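Long-range contacts in ALDH21) (Physcomitrella patens subsp. patens, PDB 5MZ5), which oxidises succinic semialdehyde with NADP(+) as an aldehyde dehydrogenase: residues K369-W374 with E413-P418; G287-C292 with N409-E414; G383-G388 with E397-E402. All coordinates share one frame; numbering follows the deposited sequence.

Contact 1: residues K369-W374 with E413-P418; sequences KGIEDW and EEIFGP
I371 and G417 mark the closest backbone approach, with their CA atoms 6.5 Å apart. The first segment is a piece of helix 365-380. The second is an irregular loop that leaves helix 409-412 at E413 and leads into strand 419-425. F416 takes a left-handed helical conformation (phi 53°), which turns the loop. No hydrogen bond joins the two segments; they meet by packing.

I371 and W374 lie one helical turn apart and do most of the work. The first torsion of I371 sets CG1 beside the backbone N (chi1 -67°), and CD1 extends from it to the loop backbone. There CD1 meets F416 O at 3.7 Å and G417 CA at 3.8 Å. A side chain on G417 would run into this methyl.

The loop carries the EEIFGP sequence, a hallmark of the aldehyde dehydrogenase family. E414 within it binds NADP(+). The ring of F416 turns away from the helix and meets the ring of W188, another NADP(+)-binding residue, nearly at right angles.

W374 brings the six-membered part of its indole to the loop. The carbonyl oxygen E414 O sits at the ring edge, near its plane, 3.3 Å from CZ3. E413 CB comes in at a slant, 3.5 Å from CH2. I415 runs past the indole in the opposite direction, with its CG1 4.0 Å from W374 CE3. Its CG1 is anti to the backbone N (chi1 -162°), which lays the branch against the indole. I371 CG1 lies 3.8 Å from I415 O; the two side chains come no nearer than 4.3 Å, CG2 of I371 to CG1 of I415. The loop backbone is also held from elsewhere: Q324 bonds to E413 O and I415 N, and Y440 OH to E414 N.

Contact 2: residues G287-C292 with N409-E414; sequences GGNAPC and NARKEE
E414 and N289 carry this contact, each bonding to the backbone of the other segment. The nearest CA atoms, those of N289 and E414, are 5.2 Å apart. The tight part lies at G287 and G288. The extended side chain of E414 runs along them, and its OE2 accepts the N-H of G288 at 2.9 Å. The bond is nearly straight (166° at the hydrogen), but the donor stands above the carboxylate plane. G288 O presses on the same side chain, 3.2 Å from E414 CG. A side chain on G287 would collide with E414 OE1. An alanine here in place of E414 removes the carboxylate, and the G288 N-H would probably be left without this acceptor and a gap open beside the two glycines.

These glycines follow the predicted active-site residue E285 in an ELGG sequence, a family signature. G287 also lies beside C320, which binds NADP(+) and succinate.

N289 makes the second bond. Its CG is anti to the backbone N (chi1 180°), and ND2 reaches R411 O at 2.8 Å, with that oxygen in the amide plane. R325 holds N289 OD1. The guanidinium of R411 pairs with E434.

The side toward solvent is looser. K412 is exposed and turns away from G287-C292. Its NZ forms a salt bridge with E413 OE2, 2.8 Å long, and also bonds to N409 OD1.

Contact 3: residues G383-G388 with E397-E402; sequences GKLLTG and EPTVIE
Strand 384-387 runs antiparallel to strand 399-402, their axes 4.6 Å apart at the closest. K384 and E402 form a hydrogen-bonded pair: K384 N to E402 O and E402 N to K384 O are both 2.8 Å. L385 and I401 form the next, non-hydrogen-bonded pair. A beta bulge follows, in which L386 and T387 share V400. L386 N donates to V400 O at 2.9 Å, while the bond from V400 N to T387 O is weak.

In both K384 and E402, CG is anti to the backbone N (chi1 -173° and 176°), which sets the two chains side by side. K384 CD lies 3.4 Å from E402 OE1, but NZ stays beyond salt-bridge range. The other oxygen, OE2, is held by K337 and Y333. The side chains of L386 and V400 pass at a slant, CD1 of L386 3.9 Å from CG1 of V400, and T387 CG2 meets V400 CG2. L385 leans the other way, its CD1 3.6 Å from T399 CG2. L386 and T387 also reach helix 333-345, L385 and I401 helix 365-380.

Past the bulge, a water bridges T387 OG1 and P398 O, 2.7 Å from each. K345 NZ also bonds to T387 OG1. G388 has positive phi (66°), and a CB there would strike P398 O. This is a bulged antiparallel hairpin whose first arm is broken and resumes at strand 391-392, set between helices at the edge, within this chain, of the large aldehyde dehydrogenase mixed sheet.

Contacts 1 and 2 are neighbours, with centres 10 Å apart, and share E413 and E414. In contact 1 the carbonyl of E414 meets the W374 ring; in contact 2 its side chain meets G287 and G288, the first of them about 4 Å from the side chain of C320. W374 of contact 1 also packs on contact 2, its CE2 3.5 Å from N409 CB. Contact 3 is nested in the chain loop closed by contact 1, and their centres are 12 Å apart. A probable hydrogen bond of 2.8 Å from T399 N to P418 O joins them. Contact 3 lies farther from the pocket: the side chain of P398 is about 11 Å from that of Y314, which binds succinate.

Contact 1: residues K369-W374 with E413-P418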
loop_
_atom_site.group_PDB
_atom_site.type_symbol
_atom_site.label_atom_id
_atom_site.label_comp_id
_atom_site.label_asym_id
_atom_site.label_seq_id
_atom_site.Cartn_x
_atom_site.Cartn_y
_atom_site.Cartn_z
ATOM N N LYS A 369 -39.458 -24.616 15.857
ATOM C CA LYS A 369 -40.046 -24.714 17.202
ATOM C C LYS A 369 -39.328 -23.786 18.186
ATOM O O LYS A 369 -39.995 -23.137 18.988
ATOM C CB LYS A 369 -40.032 -26.167 17.727
ATOM C CG LYS A 369 -41.075 -27.080 17.105
ATOM C CD LYS A 369 -40.916 -28.496 17.641
ATOM C CE LYS A 369 -41.835 -29.487 16.967
ATOM N NZ LYS A 369 -41.761 -30.835 17.598
ATOM N N GLY A 370 -37.992 -23.721 18.083
ATOM C CA GLY A 370 -37.135 -22.859 18.893
ATOM C C GLY A 370 -37.456 -21.389 18.694
ATOM O O GLY A 370 -37.577 -20.644 19.670
ATOM N N ILE A 371 -37.625 -20.968 17.420
ATOM C CA ILE A 371 -37.981 -19.588 17.035
ATOM C C ILE A 371 -39.387 -19.244 17.584
ATOM O O ILE A 371 -39.563 -18.206 18.218
ATOM C CB ILE A 371 -37.854 -19.378 15.500
ATOM C CG1 ILE A 371 -36.384 -19.480 15.051
ATOM C CG2 ILE A 371 -38.469 -18.038 15.077
ATOM C CD1 ILE A 371 -36.171 -20.001 13.601
ATOM N N GLU A 372 -40.362 -20.148 17.370
ATOM C CA GLU A 372 -41.736 -20.040 17.864
ATOM C C GLU A 372 -41.760 -19.850 19.407
ATOM O O GLU A 372 -42.529 -19.019 19.906
ATOM C CB GLU A 372 -42.533 -21.300 17.461
ATOM C CG GLU A 372 -44.028 -21.210 17.736
ATOM C CD GLU A 372 -44.791 -22.520 17.705
ATOM O OE1 GLU A 372 -44.154 -23.598 17.683
ATOM O OE2 GLU A 372 -46.040 -22.466 17.714
ATOM N N ASP A 373 -40.908 -20.608 20.143
ATOM C CA ASP A 373 -40.807 -20.510 21.604
ATOM C C ASP A 373 -40.327 -19.115 22.015
ATOM O O ASP A 373 -40.888 -18.514 22.933
ATOM C CB ASP A 373 -39.838 -21.575 22.171
ATOM C CG ASP A 373 -40.273 -23.027 22.086
ATOM O OD1 ASP A 373 -41.497 -23.279 21.919
ATOM O OD2 ASP A 373 -39.389 -23.917 22.189
ATOM N N TRP A 374 -39.282 -18.604 21.327
ATOM C CA TRP A 374 -38.727 -17.281 21.603
ATOM C C TRP A 374 -39.712 -16.174 21.278
ATOM O O TRP A 374 -39.752 -15.189 22.005
ATOM C CB TRP A 374 -37.365 -17.081 20.925
ATOM C CG TRP A 374 -36.251 -17.831 21.598
ATOM C CD1 TRP A 374 -36.363 -18.768 22.589
ATOM C CD2 TRP A 374 -34.853 -17.710 21.319
ATOM N NE1 TRP A 374 -35.122 -19.236 22.942
ATOM C CE2 TRP A 374 -34.174 -18.608 22.176
ATOM C CE3 TRP A 374 -34.101 -16.944 20.403
ATOM C CZ2 TRP A 374 -32.780 -18.724 22.185
ATOM C CZ3 TRP A 374 -32.722 -17.078 20.400
ATOM C CH2 TRP A 374 -32.079 -17.974 21.266
ATOM N N GLU A 413 -30.323 -12.868 22.368
ATOM C CA GLU A 413 -29.630 -13.837 21.516
ATOM C C GLU A 413 -29.959 -13.700 20.038
ATOM O O GLU A 413 -30.948 -13.063 19.669
ATOM C CB GLU A 413 -29.975 -15.284 21.960
ATOM C CG GLU A 413 -29.898 -15.571 23.451
ATOM C CD GLU A 413 -28.534 -15.443 24.100
ATOM O OE1 GLU A 413 -27.507 -15.589 23.399
ATOM O OE2 GLU A 413 -28.497 -15.213 25.329
ATOM N N GLU A 414 -29.149 -14.369 19.204
ATOM C CA GLU A 414 -29.335 -14.472 17.766
ATOM C C GLU A 414 -30.541 -15.384 17.544
ATOM O O GLU A 414 -30.531 -16.539 17.978
ATOM C CB GLU A 414 -28.076 -15.080 17.117
ATOM C CG GLU A 414 -28.191 -15.271 15.604
ATOM C CD GLU A 414 -26.893 -15.689 14.945
ATOM O OE1 GLU A 414 -26.286 -16.669 15.424
ATOM O OE2 GLU A 414 -26.482 -15.049 13.950
ATOM N N ILE A 415 -31.597 -14.857 16.923
ATOM C CA ILE A 415 -32.801 -15.641 16.675
ATOM C C ILE A 415 -32.603 -16.562 15.427
ATOM O O ILE A 415 -33.083 -17.691 15.432
ATOM C CB ILE A 415 -34.073 -14.743 16.641
ATOM C CG1 ILE A 415 -35.359 -15.569 16.814
ATOM C CG2 ILE A 415 -34.138 -13.853 15.398
ATOM C CD1 ILE A 415 -36.527 -14.819 17.637
ATOM N N PHE A 416 -31.863 -16.089 14.390
ATOM C CA PHE A 416 -31.603 -16.850 13.152
ATOM C C PHE A 416 -32.943 -17.363 12.522
ATOM O O PHE A 416 -33.088 -18.540 12.174
ATOM C CB PHE A 416 -30.592 -17.992 13.438
ATOM C CG PHE A 416 -29.512 -18.187 12.409
ATOM C CD1 PHE A 416 -28.480 -17.259 12.275
ATOM C CD2 PHE A 416 -29.490 -19.328 11.605
ATOM C CE1 PHE A 416 -27.451 -17.461 11.347
ATOM C CE2 PHE A 416 -28.463 -19.522 10.664
ATOM C CZ PHE A 416 -27.455 -18.588 10.544
ATOM N N GLY A 417 -33.916 -16.455 12.434
ATOM C CA GLY A 417 -35.259 -16.724 11.930
ATOM C C GLY A 417 -35.911 -15.474 11.382
ATOM O O GLY A 417 -35.348 -14.378 11.523
ATOM N N PRO A 418 -37.102 -15.582 10.742
ATOM C CA PRO A 418 -37.694 -14.376 10.126
ATOM C C PRO A 418 -38.440 -13.523 11.152
ATOM O O PRO A 418 -39.664 -13.391 11.100
ATOM C CB PRO A 418 -38.580 -14.954 9.010
ATOM C CG PRO A 418 -39.014 -16.297 9.546
ATOM C CD PRO A 418 -37.921 -16.788 10.472
#

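Contact 2: residues G287-C292 with N409-E414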
loop_
_atom_site.group_PDB
_atom_site.type_symbol
_atom_site.label_atom_id
_atom_site.label_comp_id
_atom_site.label_asym_id
_atom_site.label_seq_id
_atom_site.Cartn_x
_atom_site.Cartn_y
_atom_site.Cartn_z
ATOM N N GLY A 287 -22.049 -15.871 14.766
ATOM C CA GLY A 287 -23.322 -15.168 14.624
ATOM C C GLY A 287 -23.358 -13.682 14.915
ATOM O O GLY A 287 -22.332 -13.054 15.191
ATOM N N GLY A 288 -24.558 -13.122 14.846
ATOM C CA GLY A 288 -24.783 -11.720 15.133
ATOM C C GLY A 288 -26.179 -11.419 15.613
ATOM O O GLY A 288 -27.027 -12.305 15.694
ATOM N N ASN A 289 -26.404 -10.172 15.975
ATOM C CA ASN A 289 -27.724 -9.673 16.406
ATOM C C ASN A 289 -27.739 -8.240 15.877
ATOM O O ASN A 289 -27.659 -7.264 16.636
ATOM C CB ASN A 289 -27.883 -9.763 17.932
ATOM C CG ASN A 289 -29.198 -9.291 18.500
ATOM O OD1 ASN A 289 -30.014 -8.618 17.843
ATOM N ND2 ASN A 289 -29.426 -9.631 19.752
ATOM N N ALA A 290 -27.768 -8.148 14.533
ATOM C CA ALA A 290 -27.647 -6.913 13.782
ATOM C C ALA A 290 -28.798 -5.915 13.933
ATOM O O ALA A 290 -29.960 -6.209 13.624
ATOM C CB ALA A 290 -27.411 -7.209 12.313
ATOM N N PRO A 291 -28.440 -4.682 14.352
ATOM C CA PRO A 291 -29.441 -3.616 14.446
ATOM C C PRO A 291 -29.424 -2.690 13.203
ATOM O O PRO A 291 -28.451 -2.641 12.453
ATOM C CB PRO A 291 -28.990 -2.859 15.690
ATOM C CG PRO A 291 -27.478 -3.000 15.670
ATOM C CD PRO A 291 -27.126 -4.217 14.835
ATOM N N CYS A 292 -30.487 -1.912 13.022
ATOM C CA CYS A 292 -30.554 -0.905 11.965
ATOM C C CYS A 292 -31.232 0.330 12.519
ATOM O O CYS A 292 -32.268 0.212 13.162
ATOM C CB CYS A 292 -31.268 -1.420 10.711
ATOM S SG CYS A 292 -31.193 -0.292 9.286
ATOM N N ASN A 409 -35.092 -13.750 25.329
ATOM C CA ASN A 409 -34.120 -14.437 24.464
ATOM C C ASN A 409 -34.097 -13.885 23.045
ATOM O O ASN A 409 -33.021 -13.821 22.444
ATOM C CB ASN A 409 -34.375 -15.934 24.422
ATOM C CG ASN A 409 -33.886 -16.670 25.633
ATOM O OD1 ASN A 409 -32.753 -16.496 26.084
ATOM N ND2 ASN A 409 -34.722 -17.544 26.164
ATOM N N ALA A 410 -35.279 -13.476 22.524
ATOM C CA ALA A 410 -35.434 -12.894 21.188
ATOM C C ALA A 410 -34.623 -11.590 21.069
ATOM O O ALA A 410 -34.133 -11.292 19.987
ATOM C CB ALA A 410 -36.904 -12.639 20.888
ATOM N N ARG A 411 -34.435 -10.857 22.185
ATOM C CA ARG A 411 -33.668 -9.613 22.207
ATOM C C ARG A 411 -32.168 -9.830 22.503
ATOM O O ARG A 411 -31.316 -9.232 21.846
ATOM C CB ARG A 411 -34.318 -8.592 23.177
ATOM C CG ARG A 411 -33.538 -7.277 23.410
ATOM C CD ARG A 411 -33.165 -6.509 22.135
ATOM N NE ARG A 411 -32.372 -5.309 22.428
ATOM C CZ ARG A 411 -31.056 -5.294 22.632
ATOM N NH1 ARG A 411 -30.350 -6.412 22.543
ATOM N NH2 ARG A 411 -30.438 -4.158 22.920
ATOM N N LYS A 412 -31.861 -10.689 23.473
ATOM C CA LYS A 412 -30.514 -10.992 23.954
ATOM C C LYS A 412 -29.686 -11.865 22.992
ATOM O O LYS A 412 -28.479 -11.639 22.835
ATOM C CB LYS A 412 -30.640 -11.640 25.350
ATOM C CG LYS A 412 -29.342 -12.014 26.068
ATOM C CD LYS A 412 -29.565 -12.368 27.558
ATOM C CE LYS A 412 -30.661 -13.382 27.871
ATOM N NZ LYS A 412 -30.334 -14.757 27.402
ATOM N N GLU A 413 -30.323 -12.868 22.368
ATOM C CA GLU A 413 -29.630 -13.837 21.516
ATOM C C GLU A 413 -29.959 -13.700 20.038
ATOM O O GLU A 413 -30.948 -13.063 19.669
ATOM C CB GLU A 413 -29.975 -15.284 21.960
ATOM C CG GLU A 413 -29.898 -15.571 23.451
ATOM C CD GLU A 413 -28.534 -15.443 24.100
ATOM O OE1 GLU A 413 -27.507 -15.589 23.399
ATOM O OE2 GLU A 413 -28.497 -15.213 25.329
ATOM N N GLU A 414 -29.149 -14.369 19.204
ATOM C CA GLU A 414 -29.335 -14.472 17.766
ATOM C C GLU A 414 -30.541 -15.384 17.544
ATOM O O GLU A 414 -30.531 -16.539 17.978
ATOM C CB GLU A 414 -28.076 -15.080 17.117
ATOM C CG GLU A 414 -28.191 -15.271 15.604
ATOM C CD GLU A 414 -26.893 -15.689 14.945
ATOM O OE1 GLU A 414 -26.286 -16.669 15.424
ATOM O OE2 GLU A 414 -26.482 -15.049 13.950
#

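Contact 3: residues G383-G388 with E397-E402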
loop_
_atom_site.group_PDB
_atom_site.type_symbol
_atom_site.label_atom_id
_atom_site.label_comp_id
_atom_site.label_asym_id
_atom_site.label_seq_id
_atom_site.Cartn_x
_atom_site.Cartn_y
_atom_site.Cartn_z
ATOM N N GLY A 383 -43.741 -7.953 24.937
ATOM C CA GLY A 383 -43.634 -7.618 23.518
ATOM C C GLY A 383 -44.979 -7.632 22.806
ATOM O O GLY A 383 -45.815 -8.504 23.061
ATOM N N LYS A 384 -45.203 -6.668 21.911
ATOM C CA LYS A 384 -46.455 -6.584 21.159
ATOM C C LYS A 384 -46.277 -7.175 19.753
ATOM O O LYS A 384 -45.526 -6.626 18.938
ATOM C CB LYS A 384 -46.994 -5.136 21.114
ATOM C CG LYS A 384 -48.378 -5.017 20.479
ATOM C CD LYS A 384 -48.711 -3.570 20.134
ATOM C CE LYS A 384 -49.915 -3.461 19.231
ATOM N NZ LYS A 384 -50.000 -2.125 18.587
ATOM N N LEU A 385 -46.967 -8.295 19.478
ATOM C CA LEU A 385 -46.914 -8.960 18.185
ATOM C C LEU A 385 -47.673 -8.129 17.145
ATOM O O LEU A 385 -48.874 -7.883 17.305
ATOM C CB LEU A 385 -47.480 -10.388 18.303
ATOM C CG LEU A 385 -47.401 -11.292 17.061
ATOM C CD1 LEU A 385 -45.954 -11.719 16.764
ATOM C CD2 LEU A 385 -48.266 -12.515 17.247
ATOM N N LEU A 386 -46.955 -7.661 16.106
ATOM C CA LEU A 386 -47.546 -6.840 15.046
ATOM C C LEU A 386 -48.049 -7.672 13.876
ATOM O O LEU A 386 -49.039 -7.294 13.241
ATOM C CB LEU A 386 -46.592 -5.735 14.569
ATOM C CG LEU A 386 -46.085 -4.746 15.620
ATOM C CD1 LEU A 386 -45.146 -3.719 14.975
ATOM C CD2 LEU A 386 -47.241 -4.055 16.373
ATOM N N THR A 387 -47.370 -8.810 13.601
ATOM C CA THR A 387 -47.715 -9.759 12.531
ATOM C C THR A 387 -46.936 -11.070 12.712
ATOM O O THR A 387 -45.897 -11.080 13.376
ATOM C CB THR A 387 -47.476 -9.113 11.147
ATOM O OG1 THR A 387 -48.055 -9.930 10.133
ATOM C CG2 THR A 387 -45.988 -8.829 10.863
ATOM N N GLY A 388 -47.437 -12.143 12.106
ATOM C CA GLY A 388 -46.810 -13.461 12.115
ATOM C C GLY A 388 -46.752 -14.144 13.464
ATOM O O GLY A 388 -47.682 -14.028 14.265
ATOM N N GLU A 397 -43.819 -17.934 10.087
ATOM C CA GLU A 397 -44.351 -16.746 9.417
ATOM C C GLU A 397 -43.397 -15.555 9.630
ATOM O O GLU A 397 -42.794 -15.457 10.709
ATOM C CB GLU A 397 -45.722 -16.385 9.991
ATOM C CG GLU A 397 -46.839 -17.258 9.478
ATOM C CD GLU A 397 -48.196 -16.978 10.094
ATOM O OE1 GLU A 397 -49.208 -17.391 9.485
ATOM O OE2 GLU A 397 -48.255 -16.360 11.183
ATOM N N PRO A 398 -43.226 -14.652 8.632
ATOM C CA PRO A 398 -42.382 -13.457 8.883
ATOM C C PRO A 398 -43.040 -12.660 10.024
ATOM O O PRO A 398 -44.244 -12.387 9.999
ATOM C CB PRO A 398 -42.360 -12.727 7.536
ATOM C CG PRO A 398 -43.514 -13.251 6.784
ATOM C CD PRO A 398 -43.885 -14.602 7.308
ATOM N N THR A 399 -42.274 -12.446 11.095
ATOM C CA THR A 399 -42.747 -11.864 12.343
ATOM C C THR A 399 -42.111 -10.523 12.656
ATOM O O THR A 399 -40.927 -10.331 12.409
ATOM C CB THR A 399 -42.469 -12.878 13.478
ATOM O OG1 THR A 399 -42.973 -14.163 13.118
ATOM C CG2 THR A 399 -43.042 -12.456 14.821
ATOM N N VAL A 400 -42.907 -9.618 13.251
ATOM C CA VAL A 400 -42.498 -8.303 13.762
ATOM C C VAL A 400 -43.070 -8.150 15.175
ATOM O O VAL A 400 -44.267 -8.292 15.374
ATOM C CB VAL A 400 -42.855 -7.084 12.859
ATOM C CG1 VAL A 400 -42.228 -5.797 13.407
ATOM C CG2 VAL A 400 -42.411 -7.315 11.415
ATOM N N ILE A 401 -42.200 -7.900 16.150
ATOM C CA ILE A 401 -42.585 -7.717 17.551
ATOM C C ILE A 401 -42.048 -6.371 18.031
ATOM O O ILE A 401 -40.871 -6.065 17.848
ATOM C CB ILE A 401 -42.178 -8.880 18.509
ATOM C CG1 ILE A 401 -42.076 -10.252 17.786
ATOM C CG2 ILE A 401 -43.134 -8.929 19.720
ATOM C CD1 ILE A 401 -41.391 -11.377 18.584
ATOM N N GLU A 402 -42.918 -5.599 18.661
ATOM C CA GLU A 402 -42.649 -4.272 19.179
ATOM C C GLU A 402 -42.367 -4.295 20.690
ATOM O O GLU A 402 -43.017 -5.028 21.428
ATOM C CB GLU A 402 -43.861 -3.386 18.849
ATOM C CG GLU A 402 -43.840 -1.968 19.375
ATOM C CD GLU A 402 -45.100 -1.236 18.964
ATOM O OE1 GLU A 402 -46.152 -1.419 19.623
ATOM O OE2 GLU A 402 -45.059 -0.562 17.911
HETATM O O HOH W 1 -46.670 -11.878 8.924
#